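Local coordinates for protein TAF6 (Antonospora locustae, PDB 4ATG) that probably takes part in building the general transcription factor TFIID, its HEAT-repeat C-terminal domain being involved in complex formation with Taf9, at residues A[126-129]-A[130-134]; A[163-166]-A[167-171]; A[187-190]-A[191-195]. All blocks are in the same frame, centred on the assembly; numbering follows the deposited sequence.

Contact 1: residues A[126-129]-A[130-134]; sequences KTLA and PRVLK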
loop_
_atom_site.group_PDB
_atom_site.type_symbol
_atom_site.label_atom_id
_atom_site.label_comp_id
_atom_site.label_asym_id
_atom_site.label_seq_id
_atom_site.Cartn_x
_atom_site.Cartn_y
_atom_site.Cartn_z
ATOM N N LYS A 126 18.637 1.178 -0.430
ATOM C CA LYS A 126 18.835 2.515 0.156
ATOM C C LYS A 126 17.785 3.587 -0.134
ATOM O O LYS A 126 17.514 4.399 0.741
ATOM C CB LYS A 126 20.268 3.050 -0.092
ATOM C CG LYS A 126 20.606 3.318 -1.557
ATOM C CD LYS A 126 22.023 3.847 -1.728
ATOM C CE LYS A 126 22.343 4.119 -3.176
ATOM N NZ LYS A 126 23.639 4.830 -3.322
ATOM N N THR A 127 17.214 3.607 -1.340
ATOM C CA THR A 127 16.243 4.646 -1.723
ATOM C C THR A 127 14.835 4.379 -1.170
ATOM O O THR A 127 13.997 5.272 -1.188
ATOM C CB THR A 127 16.169 4.761 -3.246
ATOM O OG1 THR A 127 15.684 3.524 -3.770
ATOM C CG2 THR A 127 17.508 5.133 -3.888
ATOM N N LEU A 128 14.572 3.163 -0.699
ATOM C CA LEU A 128 13.237 2.777 -0.229
ATOM C C LEU A 128 12.681 3.632 0.934
ATOM O O LEU A 128 11.604 4.214 0.781
ATOM C CB LEU A 128 13.235 1.276 0.108
ATOM C CG LEU A 128 11.895 0.570 0.187
ATOM C CD1 LEU A 128 12.039 -0.890 -0.232
ATOM C CD2 LEU A 128 11.282 0.681 1.590
ATOM N N ALA A 129 13.360 3.654 2.095
ATOM C CA ALA A 129 12.857 4.362 3.278
ATOM C C ALA A 129 12.747 5.879 3.047
ATOM O O ALA A 129 11.686 6.424 3.353
ATOM C CB ALA A 129 13.720 4.073 4.499
ATOM N N PRO A 130 13.770 6.576 2.477
ATOM C CA PRO A 130 13.628 8.025 2.270
ATOM C C PRO A 130 12.436 8.399 1.407
ATOM O O PRO A 130 11.737 9.344 1.758
ATOM C CB PRO A 130 14.973 8.429 1.642
ATOM C CG PRO A 130 15.928 7.378 2.090
ATOM C CD PRO A 130 15.108 6.125 2.032
ATOM N N ARG A 131 12.166 7.633 0.334
ATOM C CA ARG A 131 11.038 7.867 -0.570
ATOM C C ARG A 131 9.689 7.707 0.152
ATOM O O ARG A 131 8.814 8.570 0.010
ATOM C CB ARG A 131 11.122 6.960 -1.813
ATOM C CG ARG A 131 12.158 7.460 -2.824
ATOM C CD ARG A 131 12.385 6.487 -3.969
ATOM N NE ARG A 131 13.486 6.934 -4.823
ATOM C CZ ARG A 131 14.036 6.206 -5.791
ATOM N NH1 ARG A 131 13.595 4.978 -6.040
ATOM N NH2 ARG A 131 15.039 6.694 -6.508
ATOM N N VAL A 132 9.538 6.626 0.934
ATOM C CA VAL A 132 8.331 6.354 1.727
ATOM C C VAL A 132 8.132 7.483 2.753
ATOM O O VAL A 132 7.046 8.060 2.802
ATOM C CB VAL A 132 8.371 4.937 2.394
ATOM C CG1 VAL A 132 7.270 4.772 3.450
ATOM C CG2 VAL A 132 8.258 3.827 1.344
ATOM N N LEU A 133 9.170 7.828 3.542
ATOM C CA LEU A 133 9.015 8.875 4.551
ATOM C C LEU A 133 8.680 10.236 3.943
ATOM O O LEU A 133 7.874 10.982 4.522
ATOM C CB LEU A 133 10.233 8.991 5.484
ATOM C CG LEU A 133 10.643 7.741 6.266
ATOM C CD1 LEU A 133 11.911 8.008 7.060
ATOM C CD2 LEU A 133 9.532 7.284 7.218
ATOM N N LYS A 134 9.293 10.554 2.783
ATOM C CA LYS A 134 9.082 11.839 2.097
ATOM C C LYS A 134 7.643 11.993 1.637
ATOM O O LYS A 134 7.042 13.046 1.882
ATOM C CB LYS A 134 10.075 12.030 0.928
ATOM C CG LYS A 134 10.016 13.418 0.306
ATOM C CD LYS A 134 10.953 13.562 -0.901
ATOM C CE LYS A 134 11.042 15.020 -1.305
ATOM N NZ LYS A 134 12.164 15.274 -2.246
#
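R131 and T127 lie side by side and point the same way at the N-terminal start of helix 128-140, one of the helices of the TAF6 HEAT-repeat domain. Followed outward, the arginine first skirts the T127 carbonyl: CB, CG and CD each pass T127 O, with CG nearest at 3.3 Å. CG stands anti to the carbonyl carbon (chi1 -77°), and the chain is then extended as far as NE, a course that carries it back along the threonine. At the tip the flat guanidinium turns a face to T127, whose CB sits 3.6 Å above the plane and over its centre. CG2 of T127 approaches R131 NH2, while OG1 is 3.4 Å from R131 NH1 with an angle too poor for a hydrogen bond. The pair is therefore held by van der Waals contact over a face, and the backbone link beneath it, R131 N to T127 O, is weak.

One residue further on, the spacing tightens. V132 N donates to L128 O at 3.2 Å, and CG2 of V132 lies over the same oxygen. L128 and V132 are buried: both reach L89 of helix 85-97, and they meet I117 and V114, respectively, on helix 104-121, so this side of the turn faces the domain interior. P130, lacking an N-H, suits a first turn, where no earlier helical carbonyl calls for one; its ring instead rests CD 3.2 Å from K126 O. L133 faces helix 147-160 through L157 and L160. Its backbone completes the turn with a straight bond, L133 N to A129 O, 2.9 Å long with an angle of 176° at the hydrogen.

Contact 2: residues A[163-166]-A[167-171]; sequences NVVN and TVIRE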
loop_
_atom_site.group_PDB
_atom_site.type_symbol
_atom_site.label_atom_id
_atom_site.label_comp_id
_atom_site.label_asym_id
_atom_site.label_seq_id
_atom_site.Cartn_x
_atom_site.Cartn_y
_atom_site.Cartn_z
ATOM N N ASN A 163 11.857 5.085 15.841
ATOM C CA ASN A 163 12.740 6.140 15.336
ATOM C C ASN A 163 12.020 7.090 14.379
ATOM O O ASN A 163 12.312 8.279 14.397
ATOM C CB ASN A 163 14.035 5.585 14.739
ATOM C CG ASN A 163 15.069 6.663 14.472
ATOM O OD1 ASN A 163 15.310 7.053 13.327
ATOM N ND2 ASN A 163 15.659 7.211 15.527
ATOM N N VAL A 164 11.033 6.592 13.602
ATOM C CA VAL A 164 10.232 7.439 12.716
ATOM C C VAL A 164 9.271 8.279 13.588
ATOM O O VAL A 164 9.115 9.479 13.354
ATOM C CB VAL A 164 9.492 6.623 11.617
ATOM C CG1 VAL A 164 8.460 7.483 10.893
ATOM C CG2 VAL A 164 10.477 6.005 10.613
ATOM N N VAL A 165 8.648 7.664 14.601
ATOM C CA VAL A 165 7.769 8.390 15.533
ATOM C C VAL A 165 8.577 9.542 16.169
ATOM O O VAL A 165 8.125 10.684 16.175
ATOM C CB VAL A 165 7.137 7.454 16.614
ATOM C CG1 VAL A 165 6.439 8.243 17.726
ATOM C CG2 VAL A 165 6.162 6.466 15.983
ATOM N N ASN A 166 9.789 9.240 16.637
ATOM C CA ASN A 166 10.658 10.210 17.312
ATOM C C ASN A 166 11.273 11.258 16.416
ATOM O O ASN A 166 11.396 12.409 16.835
ATOM C CB ASN A 166 11.701 9.495 18.174
ATOM C CG ASN A 166 11.104 8.824 19.382
ATOM O OD1 ASN A 166 10.160 9.326 20.005
ATOM N ND2 ASN A 166 11.644 7.675 19.748
ATOM N N THR A 167 11.664 10.893 15.196
ATOM C CA THR A 167 12.216 11.889 14.297
ATOM C C THR A 167 11.055 12.647 13.654
ATOM O O THR A 167 10.643 13.661 14.210
ATOM C CB THR A 167 13.323 11.333 13.391
ATOM O OG1 THR A 167 12.829 10.221 12.643
ATOM C CG2 THR A 167 14.563 10.924 14.172
ATOM N N VAL A 168 10.429 12.066 12.631
ATOM C CA VAL A 168 9.328 12.607 11.816
ATOM C C VAL A 168 8.099 13.142 12.586
ATOM O O VAL A 168 7.742 14.307 12.429
ATOM C CB VAL A 168 8.928 11.647 10.647
ATOM C CG1 VAL A 168 7.967 12.319 9.674
ATOM C CG2 VAL A 168 10.156 11.118 9.898
ATOM N N ILE A 169 7.431 12.303 13.362
ATOM C CA ILE A 169 6.203 12.713 14.051
ATOM C C ILE A 169 6.418 13.748 15.152
ATOM O O ILE A 169 5.813 14.834 15.102
ATOM C CB ILE A 169 5.380 11.472 14.492
ATOM C CG1 ILE A 169 5.070 10.589 13.252
ATOM C CG2 ILE A 169 4.101 11.903 15.206
ATOM C CD1 ILE A 169 4.402 9.298 13.598
ATOM N N ARG A 170 7.294 13.424 16.125
ATOM C CA ARG A 170 7.635 14.311 17.247
ATOM C C ARG A 170 8.119 15.703 16.780
ATOM O O ARG A 170 7.678 16.714 17.330
ATOM C CB ARG A 170 8.664 13.635 18.174
ATOM C CG ARG A 170 8.669 14.187 19.597
ATOM C CD ARG A 170 9.444 13.316 20.588
ATOM N NE ARG A 170 8.867 11.976 20.763
ATOM C CZ ARG A 170 7.807 11.701 21.518
ATOM N NH1 ARG A 170 7.173 12.671 22.165
ATOM N NH2 ARG A 170 7.363 10.456 21.618
ATOM N N GLU A 171 8.965 15.749 15.740
ATOM C CA GLU A 171 9.513 16.988 15.169
ATOM C C GLU A 171 8.468 17.916 14.548
ATOM O O GLU A 171 8.658 19.126 14.575
ATOM C CB GLU A 171 10.575 16.658 14.105
ATOM C CG GLU A 171 12.001 16.695 14.626
ATOM C CD GLU A 171 12.641 18.067 14.559
ATOM O OE1 GLU A 171 13.087 18.462 13.457
ATOM O OE2 GLU A 171 12.688 18.753 15.607
#
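N163 O is gripped twice by one residue, T167. T167 OG1 donates to N163 O at 2.7 Å and T167 N to N163 O at 2.8 Å, the two arriving from opposite faces of the carbonyl plane. The side-chain bond depends on the first torsion of T167: at chi1 57° OG1 falls between the backbone N and the carbonyl carbon, which turns it back toward the preceding turn.

A second polar pair, N166 with R170, runs along the exposed side of the helix. N166 OD1 takes a hydrogen bond from R170 NE at 3.0 Å and a weak one from R170 NH2. The oxygen sits at the guanidinium edge, in its plane, although the amide and guanidinium planes are 39° apart. Both side chains point the same way, and a bend in the arginine chain at chi3 (-63°) swings NE round to the amide.

The backbone between these pairs is wider than an alpha-helix. I169 N bonds to V164 O, and R170 N to V165 O at 2.9 Å, each reaching five residues back instead of four.

On the inward side, V164 CG1 lies alongside V168 CG2 at 4.1 Å, and V165 CG2 meets the end of I169, CD1, as those two side chains cross obliquely. L157 of helix 147-160 packs against V164, V168 and I169. The i-to-i+5 bonds identify a pi-type turn, assigned to T167-I169, set into an amphipathic helix of the HEAT-repeat domain.

Contact 3: residues A[187-190]-A[191-195]; sequences NLLD and NVLNV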
loop_
_atom_site.group_PDB
_atom_site.type_symbol
_atom_site.label_atom_id
_atom_site.label_comp_id
_atom_site.label_asym_id
_atom_site.label_seq_id
_atom_site.Cartn_x
_atom_site.Cartn_y
_atom_site.Cartn_z
ATOM N N ASN A 187 -6.317 13.690 17.029
ATOM C CA ASN A 187 -6.686 12.586 17.937
ATOM C C ASN A 187 -5.696 11.438 17.803
ATOM O O ASN A 187 -5.252 10.889 18.809
ATOM C CB ASN A 187 -8.113 12.081 17.684
ATOM C CG ASN A 187 -9.198 12.934 18.309
ATOM O OD1 ASN A 187 -8.957 13.756 19.203
ATOM N ND2 ASN A 187 -10.430 12.739 17.863
ATOM N N LEU A 188 -5.322 11.098 16.563
ATOM C CA LEU A 188 -4.345 10.038 16.303
ATOM C C LEU A 188 -2.973 10.469 16.839
ATOM O O LEU A 188 -2.298 9.698 17.512
ATOM C CB LEU A 188 -4.240 9.759 14.776
ATOM C CG LEU A 188 -3.148 8.760 14.332
ATOM C CD1 LEU A 188 -3.334 7.361 14.989
ATOM C CD2 LEU A 188 -3.116 8.629 12.804
ATOM N N LEU A 189 -2.578 11.699 16.535
ATOM C CA LEU A 189 -1.315 12.294 16.940
ATOM C C LEU A 189 -1.148 12.226 18.456
ATOM O O LEU A 189 -0.116 11.740 18.917
ATOM C CB LEU A 189 -1.256 13.739 16.411
ATOM C CG LEU A 189 0.053 14.529 16.557
ATOM C CD1 LEU A 189 1.230 13.763 15.962
ATOM C CD2 LEU A 189 -0.057 15.881 15.833
ATOM N N ASP A 190 -2.185 12.635 19.227
ATOM C CA ASP A 190 -2.159 12.591 20.699
ATOM C C ASP A 190 -1.965 11.151 21.216
ATOM O O ASP A 190 -1.188 10.947 22.150
ATOM C CB ASP A 190 -3.423 13.231 21.287
ATOM C CG ASP A 190 -3.477 14.755 21.253
ATOM O OD1 ASP A 190 -2.412 15.390 21.054
ATOM O OD2 ASP A 190 -4.578 15.315 21.462
ATOM N N ASN A 191 -2.616 10.150 20.573
ATOM C CA ASN A 191 -2.474 8.735 20.946
ATOM C C ASN A 191 -1.060 8.212 20.649
ATOM O O ASN A 191 -0.477 7.513 21.477
ATOM C CB ASN A 191 -3.531 7.870 20.222
ATOM C CG ASN A 191 -4.956 8.156 20.649
ATOM O OD1 ASN A 191 -5.215 8.681 21.727
ATOM N ND2 ASN A 191 -5.920 7.794 19.819
ATOM N N VAL A 192 -0.501 8.570 19.483
ATOM C CA VAL A 192 0.840 8.125 19.072
ATOM C C VAL A 192 1.924 8.661 20.011
ATOM O O VAL A 192 2.808 7.915 20.412
ATOM C CB VAL A 192 1.114 8.512 17.591
ATOM C CG1 VAL A 192 2.582 8.285 17.196
ATOM C CG2 VAL A 192 0.181 7.741 16.664
ATOM N N LEU A 193 1.859 9.949 20.337
ATOM C CA LEU A 193 2.853 10.608 21.172
ATOM C C LEU A 193 2.806 10.265 22.661
ATOM O O LEU A 193 3.772 10.539 23.383
ATOM C CB LEU A 193 2.840 12.111 20.929
ATOM C CG LEU A 193 3.240 12.536 19.491
ATOM C CD1 LEU A 193 3.183 14.006 19.355
ATOM C CD2 LEU A 193 4.647 12.016 19.105
ATOM N N ASN A 194 1.699 9.683 23.120
ATOM C CA ASN A 194 1.557 9.250 24.517
ATOM C C ASN A 194 2.298 7.926 24.795
ATOM O O ASN A 194 2.617 7.624 25.942
ATOM C CB ASN A 194 0.086 9.210 24.932
ATOM C CG ASN A 194 -0.548 10.581 25.067
ATOM O OD1 ASN A 194 0.110 11.584 25.365
ATOM N ND2 ASN A 194 -1.849 10.662 24.817
ATOM N N VAL A 195 2.601 7.177 23.738
ATOM C CA VAL A 195 3.358 5.923 23.717
ATOM C C VAL A 195 4.784 6.300 23.266
ATOM O O VAL A 195 5.775 5.872 23.856
ATOM C CB VAL A 195 2.707 4.891 22.745
ATOM C CG1 VAL A 195 3.591 3.672 22.542
ATOM C CG2 VAL A 195 1.324 4.459 23.221
#
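The final helix of the modelled chain, 183-194, carries this contact on its last two turns, where two apolar pairs with i-to-i+4 spacing lie on its packed side. L189 CD1 meets L193 CD1 at 3.9 Å, the side chains lying alongside each other and pointing the same way. L189 has CG anti to the backbone N (chi1 -173°), which sends its branch forward toward L193. L188 CD1 approaches V192 CG2, also at 3.9 Å, but here the side chains are set at an angle. CG2 of V192 additionally sits 3.3 Å from L188 O.

These residues form one stripe of an amphipathic helix in an alpha-helical repeat fold: L189 and L193 face A173 of helix 162-179, whereas L188 and L189 reach L154 of helix 147-160. V192 N to L188 O (2.9 Å) and L193 N to L189 O (3.0 Å) are regular alpha-helical bonds beneath them.

Toward the C-terminal end the bonding slackens. N194 N gives D190 O a weak hydrogen bond, 3.3 Å long and bent to 129° at the hydrogen. N194 ND2 comes within 2.8 Å of that same D190 O, but at an angle too poor for a bond.

The three contacts come in series along the chain, on helices 128-140, 162-179 and 183-194, their centres lying about 14, 21 and 23 Å from the chain centre. Contacts 1 and 2 have centres about 15 Å apart and touch where L133 CD2 packs on V164 CG2 at 3.7 Å. Contacts 2 and 3, on successive helices with centres about 12 Å apart, meet more extensively: I169 CG2 lies 3.5 Å from L189 CD1. Contacts 1 and 3 do not touch, their nearest atoms being about 12 Å apart. Contact 2 thus bridges the others, consistent with a HEAT-repeat array in which helices pack on both successive and next-but-one helices.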